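PDB 2ZXR: single-stranded DNA specific exonuclease RecJ from Thermus thermophilus, which degrades single-stranded DNA in the 5' to 3' direction as a divalent-metal-dependent exonuclease, leaving single-stranded RNA without detectable cleavage. Local coordinates for residues 630-634 with 648-653. Numbering follows the deposited sequence.
Sequences VHRRL and EALLAY
The two methyl branches of Leu634 divide between Ala649 and the ring of Tyr653. CD2 rests on Ala649, 3.7 Å from the Ala649 CB, and also lies against Leu650 N, while CD1 approaches Tyr653 CD1 at 3.6 Å, the leucine and tyrosine side chains meeting at about a right angle. One turn earlier, Val630 fills the next step of the apolar seam. Its CG1, set anti to the backbone N (chi1 177°), lies 3.6 Å from Ala649 O and close to Tyr653 N, so the methyl covers the helical hydrogen bond that joins those two atoms; CG2 touches Ala652 CB. Ala649 CB also meets Arg633 CB at 4.0 Å. With only a methyl at Ala649, the CA atoms of Leu634 and Ala649 lie 5.6 Å apart, the nearest pair between the two segments.

At one border of this seam the rings of His631 and Tyr653 come together at their margins, neither over the face of the other, their planes turned 44° apart. His631 NE2 lies at the tyrosine edge, in the plane of that ring and 3.8 Å from Tyr653 CE1.

Across the seam from the rings, the contact is polar. Arg633 bends at chi2 and chi3, bringing NH2 to 3.8 Å from Glu648 OE1, a long salt bridge with the guanidinium and carboxylate planes steeply turned against each other. A water donates to the same OE1 and weakly accepts from Arg633 NE. Stronger partners lie beyond: Arg633 NH1 forms a salt bridge with Asp432 OD2 on strand 426-433, and Glu648 OE2 accepts a hydrogen bond from Leu12 N.

Helices 624-639 and 643-655, joined by a short connection, thus form an antiparallel helical hairpin; the axes of the two segments approach to 9.0 Å, with 150° between their N-to-C directions, within the C-terminal region of RecJ and away from the metal site.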
ATOM      1  N   VAL A 630       8.821  23.469  -4.304  1.00 26.09           N
ATOM      2  CA  VAL A 630       8.419  24.398  -3.250  1.00 26.31           C
ATOM      3  C   VAL A 630       7.540  25.524  -3.816  1.00 25.96           C
ATOM      4  O   VAL A 630       6.514  25.880  -3.222  1.00 26.23           O
ATOM      5  CB  VAL A 630       9.667  24.973  -2.530  1.00 26.89           C
ATOM      6  CG1 VAL A 630       9.241  25.994  -1.468  1.00 26.28           C
ATOM      7  CG2 VAL A 630      10.448  23.837  -1.889  1.00 25.83           C
ATOM      8  N   HIS A 631       7.923  26.053  -4.974  1.00 26.72           N
ATOM      9  CA  HIS A 631       7.141  27.106  -5.638  1.00 27.60           C
ATOM     10  C   HIS A 631       5.732  26.655  -5.978  1.00 27.91           C
ATOM     11  O   HIS A 631       4.759  27.348  -5.671  1.00 27.92           O
ATOM     12  CB  HIS A 631       7.857  27.586  -6.908  1.00 27.68           C
ATOM     13  CG  HIS A 631       9.085  28.401  -6.618  1.00 28.98           C
ATOM     14  ND1 HIS A 631       9.904  28.904  -7.605  1.00 29.76           N
ATOM     15  CD2 HIS A 631       9.613  28.824  -5.443  1.00 28.77           C
ATOM     16  CE1 HIS A 631      10.880  29.606  -7.052  1.00 28.66           C
ATOM     17  NE2 HIS A 631      10.727  29.573  -5.742  1.00 28.42           N
ATOM     18  N   ARG A 632       5.611  25.493  -6.610  1.00 27.42           N
ATOM     19  CA  ARG A 632       4.302  24.961  -6.972  1.00 28.13           C
ATOM     20  C   ARG A 632       3.464  24.742  -5.698  1.00 26.92           C
ATOM     21  O   ARG A 632       2.243  24.967  -5.687  1.00 25.98           O
ATOM     22  CB  ARG A 632       4.496  23.650  -7.750  1.00 30.58           C
ATOM     23  CG  ARG A 632       3.268  22.782  -7.940  1.00 33.56           C
ATOM     24  CD  ARG A 632       3.700  21.298  -7.905  1.00 35.72           C
ATOM     25  NE  ARG A 632       4.948  21.149  -8.626  1.00 36.04           N
ATOM     26  CZ  ARG A 632       5.829  20.172  -8.458  1.00 35.49           C
ATOM     27  NH1 ARG A 632       5.617  19.201  -7.585  1.00 37.12           N
ATOM     28  NH2 ARG A 632       6.963  20.213  -9.134  1.00 35.31           N
ATOM     29  N   ARG A 633       4.110  24.284  -4.627  1.00 26.32           N
ATOM     30  CA  ARG A 633       3.405  24.095  -3.349  1.00 26.84           C
ATOM     31  C   ARG A 633       2.893  25.441  -2.840  1.00 25.85           C
ATOM     32  O   ARG A 633       1.731  25.563  -2.463  1.00 26.28           O
ATOM     33  CB  ARG A 633       4.321  23.527  -2.268  1.00 27.64           C
ATOM     34  CG  ARG A 633       4.164  22.054  -2.012  1.00 32.19           C
ATOM     35  CD  ARG A 633       2.752  21.692  -1.619  1.00 31.46           C
ATOM     36  NE  ARG A 633       2.777  20.948  -0.372  1.00 32.69           N
ATOM     37  CZ  ARG A 633       3.345  19.761  -0.212  1.00 30.20           C
ATOM     38  NH1 ARG A 633       3.945  19.153  -1.222  1.00 28.41           N
ATOM     39  NH2 ARG A 633       3.298  19.188   0.973  1.00 28.96           N
ATOM     40  N   LEU A 634       3.770  26.444  -2.830  1.00 25.19           N
ATOM     41  CA  LEU A 634       3.393  27.780  -2.350  1.00 24.93           C
ATOM     42  C   LEU A 634       2.189  28.312  -3.091  1.00 24.25           C
ATOM     43  O   LEU A 634       1.207  28.735  -2.481  1.00 23.32           O
ATOM     44  CB  LEU A 634       4.555  28.777  -2.505  1.00 24.52           C
ATOM     45  CG  LEU A 634       5.606  28.857  -1.402  1.00 25.07           C
ATOM     46  CD1 LEU A 634       6.697  29.859  -1.796  1.00 23.65           C
ATOM     47  CD2 LEU A 634       4.945  29.291  -0.098  1.00 23.98           C
ATOM     48  N   GLU A 648       3.870  25.687   5.821  1.00 21.16           N
ATOM     49  CA  GLU A 648       4.908  24.674   5.733  1.00 21.70           C
ATOM     50  C   GLU A 648       5.800  24.953   4.543  1.00 22.14           C
ATOM     51  O   GLU A 648       7.042  24.889   4.631  1.00 21.71           O
ATOM     52  CB  GLU A 648       4.284  23.279   5.597  1.00 21.70           C
ATOM     53  CG  GLU A 648       5.316  22.200   5.386  1.00 22.91           C
ATOM     54  CD  GLU A 648       4.694  20.831   5.213  1.00 24.85           C
ATOM     55  OE1 GLU A 648       3.713  20.701   4.439  1.00 24.41           O
ATOM     56  OE2 GLU A 648       5.204  19.893   5.850  1.00 25.43           O
ATOM     57  N   ALA A 649       5.148  25.255   3.425  1.00 22.03           N
ATOM     58  CA  ALA A 649       5.834  25.534   2.179  1.00 22.14           C
ATOM     59  C   ALA A 649       6.728  26.761   2.300  1.00 22.71           C
ATOM     60  O   ALA A 649       7.794  26.840   1.669  1.00 21.65           O
ATOM     61  CB  ALA A 649       4.812  25.744   1.073  1.00 22.04           C
ATOM     62  N   LEU A 650       6.279  27.730   3.093  1.00 23.07           N
ATOM     63  CA  LEU A 650       7.046  28.952   3.272  1.00 23.54           C
ATOM     64  C   LEU A 650       8.334  28.624   4.014  1.00 23.86           C
ATOM     65  O   LEU A 650       9.394  29.135   3.666  1.00 23.51           O
ATOM     66  CB  LEU A 650       6.216  30.002   4.023  1.00 22.53           C
ATOM     67  CG  LEU A 650       6.913  31.349   4.275  1.00 22.67           C
ATOM     68  CD1 LEU A 650       7.562  31.870   2.996  1.00 22.68           C
ATOM     69  CD2 LEU A 650       5.899  32.343   4.795  1.00 21.02           C
ATOM     70  N   LEU A 651       8.255  27.761   5.026  1.00 25.25           N
ATOM     71  CA  LEU A 651       9.469  27.371   5.747  1.00 26.34           C
ATOM     72  C   LEU A 651      10.472  26.714   4.783  1.00 26.84           C
ATOM     73  O   LEU A 651      11.672  27.000   4.824  1.00 26.28           O
ATOM     74  CB  LEU A 651       9.144  26.392   6.867  1.00 27.96           C
ATOM     75  CG  LEU A 651       8.204  26.911   7.961  1.00 29.20           C
ATOM     76  CD1 LEU A 651       8.149  25.856   9.080  1.00 30.55           C
ATOM     77  CD2 LEU A 651       8.716  28.245   8.523  1.00 29.15           C
ATOM     78  N   ALA A 652       9.992  25.846   3.899  1.00 26.37           N
ATOM     79  CA  ALA A 652      10.907  25.193   2.963  1.00 26.80           C
ATOM     80  C   ALA A 652      11.466  26.264   2.032  1.00 27.21           C
ATOM     81  O   ALA A 652      12.639  26.218   1.640  1.00 25.85           O
ATOM     82  CB  ALA A 652      10.170  24.091   2.149  1.00 25.30           C
ATOM     83  N   TYR A 653      10.613  27.228   1.693  1.00 28.19           N
ATOM     84  CA  TYR A 653      10.998  28.329   0.815  1.00 29.53           C
ATOM     85  C   TYR A 653      12.171  29.130   1.403  1.00 31.39           C
ATOM     86  O   TYR A 653      13.109  29.460   0.676  1.00 31.18           O
ATOM     87  CB  TYR A 653       9.813  29.260   0.573  1.00 29.25           C
ATOM     88  CG  TYR A 653      10.142  30.470  -0.286  1.00 31.01           C
ATOM     89  CD1 TYR A 653      10.298  30.353  -1.658  1.00 31.32           C
ATOM     90  CD2 TYR A 653      10.321  31.732   0.288  1.00 32.74           C
ATOM     91  CE1 TYR A 653      10.627  31.454  -2.445  1.00 32.07           C
ATOM     92  CE2 TYR A 653      10.648  32.847  -0.498  1.00 32.76           C
ATOM     93  CZ  TYR A 653      10.801  32.691  -1.864  1.00 33.69           C
ATOM     94  OH  TYR A 653      11.150  33.778  -2.648  1.00 36.16           O
TER
HETATM   95  O   HOH W   1       3.461  22.353   2.106  1.00 18.67           O